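Local coordinates for protein tudor (Drosophila melanogaster, PDB 4Q5W) that acts in germ cell formation and abdominal segmentation, may work within the Piwi-interacting RNA pathway, and is seen here as its ninth extended Tudor domain, at residues T44-Q56 and R65-V79. Numbering follows the deposited sequence.
Sequences TEKAAVDDMCVVQ and RSRILEVLEDDQYKV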
loop_
_atom_site.group_PDB
_atom_site.type_symbol
_atom_site.label_atom_id
_atom_site.label_comp_id
_atom_site.label_asym_id
_atom_site.label_seq_id
_atom_site.Cartn_x
_atom_site.Cartn_y
_atom_site.Cartn_z
ATOM N N THR A 44 23.118 15.478 -0.554
ATOM C CA THR A 44 23.822 16.755 -0.717
ATOM C C THR A 44 23.525 17.435 -2.061
ATOM O O THR A 44 24.117 18.467 -2.387
ATOM C CB THR A 44 25.343 16.583 -0.580
ATOM O OG1 THR A 44 25.805 15.634 -1.547
ATOM C CG2 THR A 44 25.707 16.097 0.819
ATOM N N GLU A 45 22.610 16.853 -2.831
ATOM C CA GLU A 45 22.177 17.433 -4.097
ATOM C C GLU A 45 20.803 16.883 -4.447
ATOM O O GLU A 45 20.307 15.989 -3.774
ATOM C CB GLU A 45 23.177 17.126 -5.212
ATOM C CG GLU A 45 23.399 15.645 -5.456
ATOM C CD GLU A 45 24.435 15.386 -6.540
ATOM O OE1 GLU A 45 24.278 15.916 -7.662
ATOM O OE2 GLU A 45 25.409 14.653 -6.264
ATOM N N LYS A 46 20.177 17.425 -5.487
ATOM C CA LYS A 46 18.798 17.033 -5.784
ATOM C C LYS A 46 18.693 15.638 -6.399
ATOM O O LYS A 46 19.605 15.179 -7.087
ATOM C CB LYS A 46 18.109 18.077 -6.670
ATOM C CG LYS A 46 17.962 19.439 -5.993
ATOM C CD LYS A 46 16.881 20.300 -6.649
ATOM C CE LYS A 46 15.484 19.794 -6.300
ATOM N NZ LYS A 46 14.424 20.690 -6.849
ATOM N N ALA A 47 17.586 14.956 -6.120
ATOM C CA ALA A 47 17.330 13.646 -6.709
ATOM C C ALA A 47 16.488 13.792 -7.978
ATOM O O ALA A 47 15.910 14.844 -8.222
ATOM C CB ALA A 47 16.628 12.751 -5.713
ATOM N N ALA A 48 16.438 12.739 -8.789
ATOM C CA ALA A 48 15.626 12.739 -10.002
ATOM C C ALA A 48 14.540 11.676 -9.875
ATOM O O ALA A 48 14.621 10.819 -9.007
ATOM C CB ALA A 48 16.499 12.479 -11.233
ATOM N N VAL A 49 13.525 11.755 -10.731
ATOM C CA VAL A 49 12.435 10.781 -10.735
ATOM C C VAL A 49 13.015 9.370 -10.813
ATOM O O VAL A 49 13.985 9.142 -11.532
ATOM C CB VAL A 49 11.477 11.049 -11.906
ATOM C CG1 VAL A 49 10.500 9.905 -12.081
ATOM C CG2 VAL A 49 10.729 12.362 -11.679
ATOM N N ASP A 50 12.437 8.456 -10.036
ATOM C CA ASP A 50 12.888 7.060 -9.920
ATOM C C ASP A 50 14.130 6.806 -9.056
ATOM O O ASP A 50 14.502 5.651 -8.846
ATOM C CB ASP A 50 13.004 6.365 -11.287
ATOM C CG ASP A 50 11.661 6.238 -11.985
ATOM O OD1 ASP A 50 10.631 6.149 -11.286
ATOM O OD2 ASP A 50 11.633 6.234 -13.231
ATOM N N ASP A 51 14.768 7.856 -8.539
ATOM C CA ASP A 51 15.885 7.627 -7.622
ATOM C C ASP A 51 15.398 6.930 -6.356
ATOM O O ASP A 51 14.305 7.212 -5.858
ATOM C CB ASP A 51 16.628 8.926 -7.257
ATOM C CG ASP A 51 17.566 9.394 -8.357
ATOM O OD1 ASP A 51 17.743 8.651 -9.352
ATOM O OD2 ASP A 51 18.132 10.508 -8.228
ATOM N N MET A 52 16.217 6.016 -5.848
ATOM C CA MET A 52 15.931 5.322 -4.605
ATOM C C MET A 52 16.627 6.047 -3.465
ATOM O O MET A 52 17.762 6.493 -3.609
ATOM C CB MET A 52 16.428 3.880 -4.672
ATOM C CG MET A 52 16.041 3.157 -5.948
ATOM S SD MET A 52 14.261 3.083 -6.170
ATOM C CE MET A 52 13.765 2.421 -4.614
ATOM N N CYS A 53 15.938 6.165 -2.336
ATOM C CA CYS A 53 16.448 6.912 -1.194
ATOM C C CYS A 53 15.665 6.526 0.064
ATOM O O CYS A 53 14.959 5.523 0.071
ATOM C CB CYS A 53 16.339 8.412 -1.455
ATOM S SG CYS A 53 14.694 8.963 -1.960
ATOM N N VAL A 54 15.817 7.308 1.129
ATOM C CA VAL A 54 15.073 7.090 2.367
ATOM C C VAL A 54 14.441 8.407 2.791
ATOM O O VAL A 54 15.057 9.462 2.632
ATOM C CB VAL A 54 15.998 6.587 3.505
ATOM C CG1 VAL A 54 15.255 6.539 4.837
ATOM C CG2 VAL A 54 16.539 5.204 3.173
ATOM N N VAL A 55 13.216 8.372 3.310
ATOM C CA VAL A 55 12.611 9.593 3.833
ATOM C C VAL A 55 12.047 9.378 5.228
ATOM O O VAL A 55 11.803 8.240 5.634
ATOM C CB VAL A 55 11.477 10.112 2.921
ATOM C CG1 VAL A 55 11.991 10.351 1.506
ATOM C CG2 VAL A 55 10.304 9.127 2.909
ATOM N N GLN A 56 11.846 10.470 5.963
ATOM C CA GLN A 56 11.074 10.414 7.201
ATOM C C GLN A 56 9.607 10.655 6.867
ATOM O O GLN A 56 9.285 11.601 6.157
ATOM C CB GLN A 56 11.562 11.461 8.208
ATOM C CG GLN A 56 10.890 11.374 9.583
ATOM C CD GLN A 56 11.582 12.232 10.629
ATOM O OE1 GLN A 56 12.196 13.247 10.305
ATOM N NE2 GLN A 56 11.496 11.819 11.890
ATOM N N ARG A 65 12.151 3.261 3.176
ATOM C CA ARG A 65 12.706 3.218 1.840
ATOM C C ARG A 65 11.742 3.898 0.885
ATOM O O ARG A 65 10.531 3.680 0.957
ATOM C CB ARG A 65 12.937 1.783 1.384
ATOM C CG ARG A 65 13.977 1.046 2.210
ATOM C CD ARG A 65 14.554 -0.099 1.413
ATOM N NE ARG A 65 13.553 -1.129 1.142
ATOM C CZ ARG A 65 13.757 -2.151 0.319
ATOM N NH1 ARG A 65 12.795 -3.051 0.123
ATOM N NH2 ARG A 65 14.924 -2.270 -0.300
ATOM N N SER A 66 12.280 4.707 -0.020
ATOM C CA SER A 66 11.441 5.511 -0.897
ATOM C C SER A 66 11.954 5.582 -2.322
ATOM O O SER A 66 13.134 5.358 -2.581
ATOM C CB SER A 66 11.328 6.932 -0.344
ATOM O OG SER A 66 12.623 7.465 -0.095
ATOM N N ARG A 67 11.055 5.927 -3.242
ATOM C CA ARG A 67 11.418 6.189 -4.627
ATOM C C ARG A 67 10.770 7.502 -5.043
ATOM O O ARG A 67 9.606 7.758 -4.732
ATOM C CB ARG A 67 10.966 5.057 -5.563
ATOM C CG ARG A 67 11.263 5.319 -7.033
ATOM C CD ARG A 67 11.104 4.066 -7.899
ATOM N NE ARG A 67 9.888 3.321 -7.572
ATOM C CZ ARG A 67 8.688 3.593 -8.073
ATOM N NH1 ARG A 67 7.639 2.856 -7.726
ATOM N NH2 ARG A 67 8.534 4.598 -8.928
ATOM N N ILE A 68 11.531 8.341 -5.732
ATOM C CA ILE A 68 11.031 9.640 -6.156
ATOM C C ILE A 68 10.010 9.490 -7.277
ATOM O O ILE A 68 10.310 8.923 -8.330
ATOM C CB ILE A 68 12.176 10.553 -6.641
ATOM C CG1 ILE A 68 13.260 10.676 -5.562
ATOM C CG2 ILE A 68 11.643 11.925 -7.020
ATOM C CD1 ILE A 68 12.790 11.319 -4.278
ATOM N N LEU A 69 8.808 10.001 -7.044
ATOM C CA LEU A 69 7.771 10.020 -8.068
ATOM C C LEU A 69 7.794 11.329 -8.857
ATOM O O LEU A 69 7.711 11.326 -10.089
ATOM C CB LEU A 69 6.398 9.828 -7.436
ATOM C CG LEU A 69 6.156 8.443 -6.829
ATOM C CD1 LEU A 69 4.808 8.390 -6.147
ATOM C CD2 LEU A 69 6.254 7.381 -7.919
ATOM N N GLU A 70 7.898 12.448 -8.143
ATOM C CA GLU A 70 7.889 13.758 -8.779
ATOM C C GLU A 70 8.847 14.728 -8.094
ATOM O O GLU A 70 8.945 14.759 -6.868
ATOM C CB GLU A 70 6.470 14.334 -8.778
ATOM C CG GLU A 70 6.301 15.598 -9.603
ATOM C CD GLU A 70 4.862 16.071 -9.656
ATOM O OE1 GLU A 70 3.993 15.407 -9.054
ATOM O OE2 GLU A 70 4.600 17.110 -10.296
ATOM N N VAL A 71 9.559 15.503 -8.902
ATOM C CA VAL A 71 10.403 16.573 -8.397
ATOM C C VAL A 71 9.533 17.826 -8.392
ATOM O O VAL A 71 9.135 18.321 -9.450
ATOM C CB VAL A 71 11.650 16.761 -9.279
ATOM C CG1 VAL A 71 12.509 17.907 -8.766
ATOM C CG2 VAL A 71 12.460 15.471 -9.307
ATOM N N LEU A 72 9.215 18.316 -7.199
ATOM C CA LEU A 72 8.284 19.432 -7.050
ATOM C C LEU A 72 9.006 20.763 -6.902
ATOM O O LEU A 72 10.227 20.811 -6.771
ATOM C CB LEU A 72 7.383 19.205 -5.835
ATOM C CG LEU A 72 6.516 17.950 -5.891
ATOM C CD1 LEU A 72 5.820 17.724 -4.564
ATOM C CD2 LEU A 72 5.506 18.073 -7.015
ATOM N N GLU A 73 8.238 21.847 -6.922
ATOM C CA GLU A 73 8.790 23.167 -6.655
ATOM C C GLU A 73 9.135 23.294 -5.175
ATOM O O GLU A 73 8.726 22.461 -4.365
ATOM C CB GLU A 73 7.799 24.257 -7.070
ATOM C CG GLU A 73 7.446 24.248 -8.555
ATOM C CD GLU A 73 8.620 24.618 -9.457
ATOM O OE1 GLU A 73 9.631 25.158 -8.951
ATOM O OE2 GLU A 73 8.529 24.371 -10.680
ATOM N N ASP A 74 9.895 24.334 -4.836
ATOM C CA ASP A 74 10.300 24.610 -3.456
ATOM C C ASP A 74 11.112 23.474 -2.838
ATOM O O ASP A 74 11.080 23.256 -1.624
ATOM C CB ASP A 74 9.086 24.955 -2.583
ATOM C CG ASP A 74 8.536 26.339 -2.868
ATOM O OD1 ASP A 74 7.707 26.476 -3.793
ATOM O OD2 ASP A 74 8.929 27.291 -2.162
ATOM N N ASP A 75 11.843 22.760 -3.688
ATOM C CA ASP A 75 12.701 21.663 -3.254
ATOM C C ASP A 75 11.954 20.575 -2.483
ATOM O O ASP A 75 12.482 20.000 -1.530
ATOM C CB ASP A 75 13.883 22.191 -2.441
ATOM C CG ASP A 75 14.949 22.819 -3.315
ATOM O OD1 ASP A 75 14.595 23.359 -4.386
ATOM O OD2 ASP A 75 16.140 22.763 -2.937
ATOM N N GLN A 76 10.726 20.303 -2.901
ATOM C CA GLN A 76 9.968 19.195 -2.330
ATOM C C GLN A 76 9.915 18.036 -3.313
ATOM O O GLN A 76 10.176 18.211 -4.502
ATOM C CB GLN A 76 8.560 19.650 -1.952
ATOM C CG GLN A 76 8.536 20.646 -0.804
ATOM C CD GLN A 76 7.168 20.765 -0.170
ATOM O OE1 GLN A 76 6.171 20.988 -0.856
ATOM N NE2 GLN A 76 7.108 20.600 1.146
ATOM N N TYR A 77 9.584 16.851 -2.811
ATOM C CA TYR A 77 9.463 15.665 -3.649
ATOM C C TYR A 77 8.219 14.898 -3.253
ATOM O O TYR A 77 7.931 14.766 -2.067
ATOM C CB TYR A 77 10.658 14.733 -3.439
ATOM C CG TYR A 77 12.007 15.345 -3.727
ATOM C CD1 TYR A 77 12.650 15.106 -4.933
ATOM C CD2 TYR A 77 12.654 16.132 -2.782
ATOM C CE1 TYR A 77 13.888 15.646 -5.199
ATOM C CE2 TYR A 77 13.899 16.687 -3.044
ATOM C CZ TYR A 77 14.510 16.435 -4.255
ATOM O OH TYR A 77 15.748 16.957 -4.532
ATOM N N LYS A 78 7.485 14.397 -4.243
ATOM C CA LYS A 78 6.478 13.382 -3.982
ATOM C C LYS A 78 7.160 12.036 -4.130
ATOM O O LYS A 78 7.787 11.759 -5.156
ATOM C CB LYS A 78 5.298 13.469 -4.956
ATOM C CG LYS A 78 4.237 12.385 -4.682
ATOM C CD LYS A 78 3.015 12.521 -5.572
ATOM C CE LYS A 78 1.918 11.523 -5.156
ATOM N NZ LYS A 78 0.748 11.525 -6.092
ATOM N N VAL A 79 7.057 11.211 -3.097
ATOM C CA VAL A 79 7.725 9.919 -3.091
ATOM C C VAL A 79 6.736 8.802 -2.795
ATOM O O VAL A 79 5.666 9.048 -2.243
ATOM C CB VAL A 79 8.828 9.868 -2.020
ATOM C CG1 VAL A 79 9.814 11.016 -2.215
ATOM C CG2 VAL A 79 8.219 9.916 -0.623
HETATM O O HOH W 1 12.170 19.619 -5.843
#
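Cys-53 and Ser-66 face each other as the hydrogen-bonded pair of an antiparallel ladder, a compact example of how strands 52-56 and 63-71 form a hairpin of the Tudor (SH3-like) barrel. Ser-66 N donates to Cys-53 O at 2.8 Å, coming from above the carbonyl plane, Cys-53 N returns a bond to Ser-66 O, and the Ser-66 hydroxyl adds a weak bond to Cys-53 O. That hydroxyl sits between its own N and carbonyl carbon (chi1 52°), turned back toward the opposite strand, where CG1 of Val-55 also touches it. Just before the strand, the type II turn from Ala-48 to Asp-51 is tied to Ile-68 by two backbone bonds: Asp-50 N reaches Ile-68 O at 2.8 Å, while Ile-68 N binds Asp-51 O in the carbonyl plane. Here packing is tight. Ile-68 lays CB against Ala-48 O, CG1 against the Ala-47 methyl, and CD1 3.8 Å from Cys-53 SG; beyond, CG2 of Val-55 meets CG2 of Val-79, with Leu-93 covering Val-55.

Beyond the buried Tyr-77 the packing opens toward solvent. Ala-47 N donates to Tyr-77 OH at 3.1 Å, and the ring turns its edge to Ala-47 O. With the phenol gone, as in an alanine here, Ala-47 N would probably lose its acceptor and the Ala-47 methyl its aromatic neighbour CE1. Outward, Lys-46 bends at chi3 (74°) past the hydroxyl, bringing NZ to a long salt bridge with Asp-75 OD1, 3.6 Å, and to a water that donates to Leu-72 O and Gln-76 O. On the other exposed flank, Met-52 SD rests on Arg-67 CD, and Asp-50 OD1 forms a salt bridge with Arg-67 NH2, 3.5 Å, near the guanidinium plane. Backbone bonds thus fix the register and apolar contacts fill the space between, whereas the solvent-side charge pairs probably add less.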